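PDB 5XYH: CbsA from Xanthomonas oryzae pv. oryzae, which probably hydrolyses cellulose of the plant cell wall as an exo-acting glycoside hydrolase of family 6, releasing cellobiose from chain ends. Local coordinates for residues S197-W202 with F262-S267; N236-H241 with F269-Y274; P243-P248 with T309-N314; Q255-S260 with N314-Y319. All blocks are in the same frame, centred on the assembly; numbering follows the deposited sequence. Where two conformers were deposited one is given.

Interaction 1. Residues S197-W202 with F262-S267; sequences SGWLAW and FYQWNS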
# COMPACT_ATOMS: atom_id res chain seq x y z
N SER A 197 4.76 9.27 1.94
CA SER A 197 6.02 9.99 2.12
C SER A 197 5.91 11.10 3.16
O SER A 197 6.91 11.48 3.77
CB SER A 197 6.46 10.60 0.80
OG SER A 197 5.56 11.63 0.44
N GLY A 198 4.72 11.64 3.34
CA GLY A 198 4.55 12.86 4.09
C GLY A 198 4.56 14.12 3.25
O GLY A 198 4.27 15.19 3.78
N TRP A 199 4.91 14.03 1.95
CA TRP A 199 4.95 15.24 1.13
C TRP A 199 3.56 15.83 0.91
O TRP A 199 3.44 17.04 0.65
CB TRP A 199 5.62 14.97 -0.22
CG TRP A 199 7.12 14.79 -0.14
CD1 TRP A 199 7.83 13.68 -0.49
CD2 TRP A 199 8.08 15.77 0.28
NE1 TRP A 199 9.17 13.90 -0.30
CE2 TRP A 199 9.36 15.17 0.17
CE3 TRP A 199 7.99 17.09 0.75
CZ2 TRP A 199 10.53 15.85 0.51
CZ3 TRP A 199 9.17 17.77 1.09
CH2 TRP A 199 10.42 17.14 0.97
N LEU A 200 2.51 15.00 1.01
CA LEU A 200 1.14 15.50 0.96
C LEU A 200 0.84 16.50 2.07
O LEU A 200 -0.03 17.36 1.91
CB LEU A 200 0.15 14.34 1.04
CG LEU A 200 -0.23 13.65 -0.24
CD1 LEU A 200 -1.38 12.67 0.08
CD2 LEU A 200 -0.64 14.70 -1.25
N ALA A 201 1.51 16.37 3.21
CA ALA A 201 1.27 17.22 4.37
C ALA A 201 2.20 18.43 4.43
O ALA A 201 2.09 19.25 5.35
CB ALA A 201 1.40 16.38 5.65
N TRP A 202 3.09 18.58 3.46
CA TRP A 202 4.18 19.54 3.55
C TRP A 202 3.75 20.90 3.01
O TRP A 202 3.29 21.00 1.87
CB TRP A 202 5.38 19.00 2.78
CG TRP A 202 6.67 19.69 3.02
CD1 TRP A 202 7.51 19.54 4.09
CD2 TRP A 202 7.31 20.62 2.14
NE1 TRP A 202 8.63 20.33 3.93
CE2 TRP A 202 8.53 21.00 2.74
CE3 TRP A 202 6.97 21.18 0.90
CZ2 TRP A 202 9.40 21.91 2.15
CZ3 TRP A 202 7.84 22.09 0.32
CH2 TRP A 202 9.04 22.44 0.94
N PHE A 262 18.68 13.01 3.70
CA PHE A 262 17.69 11.94 3.58
C PHE A 262 16.27 12.46 3.69
O PHE A 262 15.36 11.94 3.02
CB PHE A 262 17.94 10.87 4.64
CG PHE A 262 17.06 9.65 4.49
CD1 PHE A 262 17.21 8.79 3.41
CD2 PHE A 262 16.09 9.36 5.45
CE1 PHE A 262 16.40 7.65 3.27
CE2 PHE A 262 15.27 8.24 5.34
CZ PHE A 262 15.43 7.38 4.25
N TYR A 263 16.03 13.46 4.54
CA TYR A 263 14.66 13.93 4.71
C TYR A 263 14.34 15.19 3.92
O TYR A 263 13.16 15.43 3.65
CB TYR A 263 14.34 14.14 6.21
CG TYR A 263 14.30 12.85 6.99
CD1 TYR A 263 13.37 11.85 6.69
CD2 TYR A 263 15.22 12.60 8.00
CE1 TYR A 263 13.36 10.65 7.38
CE2 TYR A 263 15.21 11.40 8.70
CZ TYR A 263 14.28 10.43 8.39
OH TYR A 263 14.27 9.23 9.10
N GLN A 264 15.35 15.95 3.50
CA GLN A 264 15.17 17.11 2.61
C GLN A 264 14.09 18.06 3.11
O GLN A 264 13.22 18.47 2.35
CB GLN A 264 14.81 16.71 1.18
CG GLN A 264 15.47 15.56 0.50
CD GLN A 264 14.96 15.50 -0.94
OE1 GLN A 264 14.09 14.68 -1.28
NE2 GLN A 264 15.44 16.44 -1.77
N TRP A 265 14.12 18.38 4.40
CA TRP A 265 13.23 19.34 5.03
C TRP A 265 11.82 18.78 5.25
O TRP A 265 10.88 19.55 5.50
CB TRP A 265 13.14 20.65 4.22
CG TRP A 265 14.42 21.41 4.10
CD1 TRP A 265 15.69 20.90 4.05
CD2 TRP A 265 14.56 22.82 3.99
NE1 TRP A 265 16.61 21.92 3.93
CE2 TRP A 265 15.93 23.11 3.89
CE3 TRP A 265 13.64 23.88 3.97
CZ2 TRP A 265 16.42 24.42 3.77
CZ3 TRP A 265 14.12 25.18 3.85
CH2 TRP A 265 15.50 25.44 3.76
N ASN A 266 11.65 17.46 5.19
CA ASN A 266 10.38 16.81 5.48
C ASN A 266 10.40 16.30 6.92
O ASN A 266 11.16 15.38 7.23
CB ASN A 266 10.16 15.67 4.48
CG ASN A 266 8.86 14.93 4.70
OD1 ASN A 266 8.12 15.17 5.66
ND2 ASN A 266 8.59 13.98 3.81
N SER A 267 9.55 16.86 7.78
CA SER A 267 9.55 16.49 9.19
C SER A 267 8.79 15.21 9.51
O SER A 267 8.67 14.86 10.69
CB SER A 267 8.96 17.63 10.03
OG SER A 267 9.79 18.77 9.94
O HOH W 1 5.53 16.76 5.49
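Asn-266 meets the backbone of Ser-197 and the indole of Trp-199 at once, and this double use of a single side chain makes up the tight part of the contact. A chi1 of 180° sets the amide on the far side of CB from the residue's own N and extends it to the 197-202 loop. There ND2 donates to Ser-197 O over 3.0 Å, a somewhat bent bond that arrives from above the carbonyl plane. The CB of Asn-266 lies over one face of Trp-199, 4.0 Å from the centroid of the six-membered ring, in a CH-pi contact; ring and amide planes are turned 45° apart. At the edge of the same indole, Gln-264 O comes within 3.4 Å of Trp-199 CH2. The other end of the buried amide is also occupied: Asn-266 OD1 accepts from Val-268 N and from a water that donates to Gly-198 O as well, so the amide's rotation is well defined.

Towards solvent the packing thins. Trp-202 NE1 donates to Trp-265 O at 2.9 Å, yet apart from this bond the two tryptophans barely meet, Trp-202 CZ2 standing 4.5 Å from Trp-265 CB. The Trp-265 ring leads away from the contact, and Gln-264 is likewise exposed.

An ST turn at Ser-197 shapes one loop, a type I' beta turn from Tyr-263 to Asn-266 the other. This turn docked on a 3-10 segment joins the loop between barrel strand 188-193 and helix 206-218 to the stretch between the small hairpin and helix 271-284, in the family 6 alpha/beta barrel.

Interaction 2. Residues N236-H241 with F269-Y274; sequences NYTPLH and FDESTY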
# COMPACT_ATOMS: atom_id res chain seq x y z
N ASN A 236 4.59 0.29 0.11
CA ASN A 236 5.87 0.97 0.31
C ASN A 236 6.58 0.42 1.55
O ASN A 236 6.17 -0.59 2.14
CB ASN A 236 5.70 2.50 0.38
CG ASN A 236 6.91 3.24 -0.20
OD1 ASN A 236 7.97 3.31 0.42
ND2 ASN A 236 6.74 3.78 -1.41
N TYR A 237 7.63 1.13 1.97
CA TYR A 237 8.60 0.61 2.92
C TYR A 237 8.88 1.53 4.11
O TYR A 237 9.77 1.22 4.91
CB TYR A 237 9.93 0.36 2.19
CG TYR A 237 9.86 -0.59 1.00
CD1 TYR A 237 9.56 -0.13 -0.28
CD2 TYR A 237 10.12 -1.95 1.16
CE1 TYR A 237 9.54 -1.01 -1.38
CE2 TYR A 237 10.08 -2.83 0.09
CZ TYR A 237 9.79 -2.37 -1.18
OH TYR A 237 9.76 -3.27 -2.23
N THR A 238 8.18 2.64 4.24
CA THR A 238 8.55 3.62 5.26
C THR A 238 8.26 3.04 6.64
O THR A 238 7.18 2.47 6.85
CB THR A 238 7.80 4.93 5.04
OG1 THR A 238 8.16 5.46 3.75
CG2 THR A 238 8.16 5.94 6.11
N PRO A 239 9.19 3.13 7.58
CA PRO A 239 9.01 2.40 8.84
C PRO A 239 7.83 2.91 9.66
O PRO A 239 7.38 4.05 9.53
CB PRO A 239 10.34 2.62 9.58
CG PRO A 239 11.01 3.76 8.89
CD PRO A 239 10.52 3.75 7.47
N LEU A 240 7.31 2.01 10.49
CA LEU A 240 6.28 2.37 11.46
C LEU A 240 6.78 3.45 12.41
O LEU A 240 6.10 4.45 12.65
CB LEU A 240 5.86 1.11 12.23
CG LEU A 240 4.61 1.17 13.11
CD1 LEU A 240 3.43 1.62 12.28
CD2 LEU A 240 4.35 -0.20 13.74
N HIS A 241 7.99 3.26 12.94
CA HIS A 241 8.64 4.25 13.79
C HIS A 241 10.10 4.38 13.38
O HIS A 241 10.74 3.42 12.94
CB HIS A 241 8.60 3.88 15.27
CG HIS A 241 7.23 3.56 15.79
ND1 HIS A 241 6.28 4.53 16.01
CD2 HIS A 241 6.67 2.39 16.15
CE1 HIS A 241 5.18 3.96 16.47
NE2 HIS A 241 5.39 2.66 16.57
N PHE A 269 8.95 11.41 9.41
CA PHE A 269 9.98 10.39 9.30
C PHE A 269 9.42 8.98 9.24
O PHE A 269 10.13 8.07 8.79
CB PHE A 269 10.93 10.44 10.51
CG PHE A 269 11.78 11.68 10.58
CD1 PHE A 269 11.71 12.67 9.61
CD2 PHE A 269 12.66 11.85 11.65
CE1 PHE A 269 12.49 13.80 9.70
CE2 PHE A 269 13.45 12.98 11.75
CZ PHE A 269 13.37 13.96 10.77
N ASP A 270 8.19 8.77 9.71
CA ASP A 270 7.64 7.42 9.80
C ASP A 270 6.13 7.47 9.60
O ASP A 270 5.50 8.54 9.56
CB ASP A 270 8.03 6.75 11.13
CG ASP A 270 7.61 7.56 12.37
OD1 ASP A 270 6.45 8.02 12.45
OD2 ASP A 270 8.44 7.70 13.29
N GLU A 271 5.53 6.27 9.47
CA GLU A 271 4.11 6.18 9.15
C GLU A 271 3.22 6.49 10.35
O GLU A 271 2.09 6.96 10.16
CB GLU A 271 3.80 4.79 8.59
CG GLU A 271 4.49 4.56 7.22
CD GLU A 271 4.13 5.64 6.22
OE1 GLU A 271 2.96 5.65 5.76
OE2 GLU A 271 5.00 6.46 5.87
N SER A 272 3.70 6.24 11.57
CA SER A 272 2.91 6.60 12.74
C SER A 272 2.72 8.11 12.82
O SER A 272 1.60 8.60 13.00
CB SER A 272 3.57 6.07 14.01
OG SER A 272 3.46 4.66 14.07
N THR A 273 3.81 8.87 12.68
CA THR A 273 3.70 10.32 12.65
C THR A 273 2.81 10.79 11.49
O THR A 273 1.95 11.67 11.67
CB THR A 273 5.10 10.95 12.56
OG1 THR A 273 5.95 10.38 13.56
CG2 THR A 273 5.04 12.47 12.73
N TYR A 274 2.98 10.18 10.31
CA TYR A 274 2.20 10.56 9.13
C TYR A 274 0.70 10.39 9.37
O TYR A 274 -0.10 11.29 9.07
CB TYR A 274 2.66 9.75 7.92
CG TYR A 274 2.02 10.14 6.60
CD1 TYR A 274 1.88 11.48 6.24
CD2 TYR A 274 1.56 9.17 5.70
CE1 TYR A 274 1.29 11.85 5.03
CE2 TYR A 274 0.98 9.53 4.48
CZ TYR A 274 0.85 10.86 4.15
OH TYR A 274 0.27 11.23 2.97
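Two neighbouring carbonyls, those of Pro-239 and Leu-240, receive the first amide groups of helix 271-284, and they illustrate how a loop can satisfy a helix start. Glu-271 N donates to Pro-239 O over 2.9 Å in a nearly straight bond that meets the oxygen close to the line of its C=O bond. Ser-272 N reaches Leu-240 O at 3.2 Å, in the carbonyl plane and on a lone pair. The hydroxyl OG of Ser-272 adds a second donor to Leu-240 O, from above that plane; because this serine was modelled in two conformers, the extra bond is less certain.

Around these bonds the side chains fit closely. The methyl CG2 of Thr-238 touches Glu-271 OE2 at 3.2 Å, the two side chains meeting at about a right angle. Glu-271 CG lies 3.4 Å from Thr-238 O, and the bend at chi2 (-56°) turns the carboxylate back so that OE2 reaches the threonine methyl. Their polar ends are held from further out, Thr-238 OG1 by His-196 ND1 and Glu-271 OE1 by Thr-232 OG1.

Further out, Asp-270 caps the helix and ties it to the loop. Its CB packs 3.2 Å from Pro-239 O, while OD1 takes both the backbone N of Thr-273, at 2.8 Å, and the OG1 of the same residue. OD2 accepts from Glu-242 N, tying the carboxylate to the continuation of the loop. This is an N-cap aspartate reinforced by loop carbonyls, placed at the head of the helix in the beta-alpha-beta crossover between parallel barrel strands 229-232 and 292-296.

Interaction 3. Residues P243-P248 with T309-N314; sequences PNLPNP and TSASGN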
# COMPACT_ATOMS: atom_id res chain seq x y z
N PRO A 243 12.83 4.87 15.68
CA PRO A 243 13.01 4.93 17.14
C PRO A 243 14.21 5.76 17.57
O PRO A 243 14.23 6.25 18.70
CB PRO A 243 13.19 3.46 17.52
CG PRO A 243 13.85 2.87 16.28
CD PRO A 243 13.18 3.54 15.13
N ASN A 244 15.22 5.93 16.72
CA ASN A 244 16.38 6.69 17.15
C ASN A 244 16.30 8.16 16.77
O ASN A 244 17.21 8.92 17.12
CB ASN A 244 17.66 6.08 16.58
CG ASN A 244 17.76 4.60 16.87
OD1 ASN A 244 17.56 4.16 18.00
ND2 ASN A 244 18.03 3.82 15.84
N LEU A 245 15.24 8.57 16.07
CA LEU A 245 15.08 9.96 15.62
C LEU A 245 13.69 10.46 15.99
O LEU A 245 12.91 10.87 15.13
CB LEU A 245 15.32 10.06 14.11
CG LEU A 245 16.61 9.39 13.59
CD1 LEU A 245 16.68 9.25 12.05
CD2 LEU A 245 17.84 10.13 14.12
N PRO A 246 13.33 10.43 17.29
CA PRO A 246 11.95 10.79 17.68
C PRO A 246 11.62 12.26 17.52
O PRO A 246 10.43 12.59 17.47
CB PRO A 246 11.88 10.36 19.15
CG PRO A 246 13.28 10.46 19.63
CD PRO A 246 14.14 10.05 18.46
N ASN A 247 12.62 13.13 17.40
CA ASN A 247 12.39 14.58 17.34
C ASN A 247 12.99 15.17 16.07
O ASN A 247 14.21 15.41 16.01
CB ASN A 247 13.00 15.25 18.58
CG ASN A 247 12.95 16.77 18.51
OD1 ASN A 247 12.25 17.37 17.68
ND2 ASN A 247 13.70 17.41 19.41
N PRO A 248 12.17 15.43 15.03
CA PRO A 248 12.72 15.96 13.77
C PRO A 248 13.29 17.36 13.90
O PRO A 248 14.03 17.79 12.99
CB PRO A 248 11.50 15.95 12.83
CG PRO A 248 10.49 15.06 13.51
CD PRO A 248 10.72 15.20 14.96
N THR A 309 20.72 1.02 16.60
CA THR A 309 20.13 1.09 17.93
C THR A 309 20.29 2.46 18.57
O THR A 309 19.77 2.68 19.67
CB THR A 309 20.75 0.02 18.84
OG1 THR A 309 22.17 0.16 18.80
CG2 THR A 309 20.38 -1.38 18.37
N SER A 310 20.99 3.37 17.91
CA SER A 310 21.23 4.71 18.44
C SER A 310 21.61 5.62 17.28
O SER A 310 21.81 5.17 16.15
CB SER A 310 22.33 4.69 19.51
OG SER A 310 23.58 4.41 18.90
N ALA A 311 21.74 6.92 17.59
CA ALA A 311 22.18 7.92 16.63
C ALA A 311 23.27 8.80 17.24
O ALA A 311 23.18 9.18 18.41
CB ALA A 311 21.02 8.80 16.15
N SER A 312 24.27 9.13 16.43
CA SER A 312 25.41 9.90 16.92
C SER A 312 26.06 10.58 15.74
O SER A 312 26.08 10.04 14.63
CB SER A 312 26.42 9.00 17.64
OG SER A 312 27.43 9.76 18.28
N GLY A 313 26.60 11.76 15.97
CA GLY A 313 27.26 12.48 14.90
C GLY A 313 27.18 13.97 15.15
O GLY A 313 26.23 14.49 15.73
N ASN A 314 28.21 14.69 14.69
CA ASN A 314 28.32 16.11 14.95
C ASN A 314 27.77 16.96 13.81
O ASN A 314 27.97 18.18 13.80
CB ASN A 314 29.79 16.45 15.23
CG ASN A 314 29.94 17.74 15.98
OD1 ASN A 314 29.10 18.08 16.82
ND2 ASN A 314 31.01 18.48 15.70
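With CG beside the backbone N and anti to the carbonyl carbon (chi1 -52°), Asn-244 swings its amide over the peptide joining Thr-309 to Ser-310; Leu-245 has a similar first torsion, and its chi2 of 168° sends CD1 along the extended direction and leaves the other branch, CD2, against the Ala-311 methyl. These two placements account for nearly all of a small contact that has no hydrogen bond between its segments. The amide lies close to the backbone without bonding to it: Asn-244 OD1 is 3.1 Å from Thr-309 O, two acceptors side by side. What pays for that proximity is the other end of the group, since Asn-244 ND2 donates to Gly-323 O and Pro-308 O, which fix the amide's orientation.

Ala-311 supplies the apolar half. Its CB sits 4.0 Å from Leu-245 CD2 and 3.9 Å from Asn-244 O. Leu-245 and Ala-311 both also rest on Tyr-319, which continues the apolar patch onto helix 316-323, whereas Thr-309 and Ser-310, both exposed, have their CB atoms directed away and meet Asn-244 through their backbone. The example is one of loop-on-loop packing at the periphery of a family 6 catalytic domain, joining the excursions that follow barrel strands 229-232 and 292-296.

Interaction 4. Residues Q255-S260 with N314-Y319; sequences QPISSS and NDVNTY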
# COMPACT_ATOMS: atom_id res chain seq x y z
N GLN A 255 21.36 23.19 12.74
CA GLN A 255 20.33 22.85 11.76
C GLN A 255 19.51 21.67 12.25
O GLN A 255 20.05 20.76 12.90
CB GLN A 255 20.95 22.49 10.39
CG GLN A 255 21.77 23.60 9.73
CD GLN A 255 20.95 24.82 9.38
OE1 GLN A 255 19.75 24.72 9.06
NE2 GLN A 255 21.58 25.99 9.43
N PRO A 256 18.20 21.66 11.96
CA PRO A 256 17.36 20.54 12.41
C PRO A 256 17.65 19.29 11.59
O PRO A 256 17.92 19.37 10.39
CB PRO A 256 15.94 21.05 12.15
CG PRO A 256 16.09 21.97 10.99
CD PRO A 256 17.44 22.65 11.18
N ILE A 257 17.55 18.13 12.24
CA ILE A 257 17.86 16.89 11.54
C ILE A 257 16.89 16.64 10.41
O ILE A 257 17.20 15.88 9.49
CB ILE A 257 17.91 15.70 12.50
CG1 ILE A 257 16.58 15.54 13.26
CG2 ILE A 257 19.11 15.83 13.45
CD1 ILE A 257 16.47 14.20 13.96
N SER A 258 15.70 17.26 10.45
CA SER A 258 14.77 17.17 9.33
C SER A 258 15.37 17.72 8.05
O SER A 258 14.90 17.38 6.96
CB SER A 258 13.49 17.93 9.66
OG SER A 258 13.79 19.30 9.85
N SER A 259 16.39 18.58 8.15
CA SER A 259 17.04 19.17 6.99
C SER A 259 18.18 18.32 6.47
O SER A 259 18.88 18.75 5.54
CB SER A 259 17.55 20.56 7.32
OG SER A 259 18.75 20.48 8.09
N SER A 260 18.41 17.14 7.03
CA SER A 260 19.40 16.23 6.48
C SER A 260 19.07 15.90 5.03
O SER A 260 17.92 16.06 4.57
CB SER A 260 19.45 14.93 7.28
OG SER A 260 18.16 14.35 7.31
N ASN A 314 28.21 14.69 14.69
CA ASN A 314 28.32 16.11 14.95
C ASN A 314 27.77 16.96 13.81
O ASN A 314 27.97 18.18 13.80
CB ASN A 314 29.79 16.45 15.23
CG ASN A 314 29.94 17.74 15.98
OD1 ASN A 314 29.10 18.08 16.82
ND2 ASN A 314 31.01 18.48 15.70
N ASP A 315 27.05 16.35 12.87
CA ASP A 315 26.36 17.08 11.81
C ASP A 315 25.08 16.31 11.48
O ASP A 315 24.99 15.12 11.75
CB ASP A 315 27.26 17.23 10.57
CG ASP A 315 27.55 15.90 9.90
OD1 ASP A 315 28.52 15.22 10.29
OD2 ASP A 315 26.75 15.51 9.02
N VAL A 316 24.09 17.00 10.89
CA VAL A 316 22.77 16.35 10.77
C VAL A 316 22.83 15.12 9.88
O VAL A 316 22.11 14.14 10.12
CB VAL A 316 21.67 17.33 10.30
CG1 VAL A 316 21.40 18.39 11.36
CG2 VAL A 316 22.01 17.98 8.95
N ASN A 317 23.67 15.14 8.84
CA ASN A 317 23.72 13.98 7.96
C ASN A 317 24.33 12.77 8.66
O ASN A 317 23.78 11.67 8.61
CB ASN A 317 24.50 14.31 6.69
CG ASN A 317 23.69 15.13 5.72
OD1 ASN A 317 22.46 15.14 5.78
ND2 ASN A 317 24.37 15.81 4.79
N THR A 318 25.48 12.96 9.32
CA THR A 318 26.08 11.84 10.05
C THR A 318 25.10 11.30 11.07
O THR A 318 24.92 10.08 11.19
CB THR A 318 27.38 12.28 10.73
OG1 THR A 318 28.30 12.77 9.75
CG2 THR A 318 28.02 11.12 11.49
N TYR A 319 24.42 12.20 11.79
CA TYR A 319 23.49 11.79 12.83
C TYR A 319 22.33 10.98 12.26
O TYR A 319 22.08 9.86 12.70
CB TYR A 319 22.96 13.03 13.56
CG TYR A 319 22.19 12.73 14.83
CD1 TYR A 319 22.84 12.62 16.06
CD2 TYR A 319 20.80 12.60 14.82
CE1 TYR A 319 22.13 12.37 17.23
CE2 TYR A 319 20.09 12.34 15.98
CZ TYR A 319 20.75 12.23 17.18
OH TYR A 319 20.04 11.98 18.34
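The phenol ring of Tyr-319 receives the methyl CG2 of Ile-257 at a slant, neither squarely over a face nor at an edge, with CG2 3.9 Å from CD2. A first torsion that leaves CG anti to the backbone N (chi1 -169°) sends this ring from the helix towards the 255-260 segment, and Leu-245, Leu-250, Ile-252 and Ala-311 also pack on the tyrosine. The other flat group, the amide of Asn-317, puts OD1 3.3 Å from Ser-260 CA; that oxygen accepts from Thr-261 N, so the helix grips the chain just past Ser-260.

Val-316 makes the largest contribution of any residue. Its two methyls straddle the bend of the opposite chain: CG1 comes to 3.1 Å from Gln-255 O, a close approach, and to 4.0 Å from Ile-257 CG2, while CG2 lies 4.0 Å from Ser-260 CA. No hydrogen bond runs directly between the segments, and each instead secures its own polar groups. Ser-259 OG donates to Pro-256 O and Ser-260 OG to Ile-257 O (2.8 Å), each carbonyl also taking the backbone N of its serine. At the helix start Asp-315 caps Thr-318 N through OD2 (2.9 Å) and takes the threonine hydroxyl on OD1.

Here the first turn of an N-capped helix, 316-323, packs against a 3-10 turn that leaves the small antiparallel hairpin of strands 251-252 and 255-256.

In the fold
Read together, the four contacts run outwards from the barrel. Interaction 2 is buried, about 12 Å from the centre of the chain to its own centre, and relies on backbone hydrogen bonds at a helix start; interactions 3 and 4, at 27 and 29 Å, have no hydrogen bond between their segments and rest on van der Waals contact, part apolar and part polar groups lying against backbone. Interaction 1 is intermediate, mixing polar bonds with a ring face. Interactions 2 and 3 use successive parts of the loop after strand 229-232, and Tyr-319 of interaction 4 carries Leu-245 and Ala-311 of interaction 3. Phe-269 is a common joint: it stacks on Tyr-263 of interaction 1 and packs on Pro-248 and Ile-257 of the outer pair.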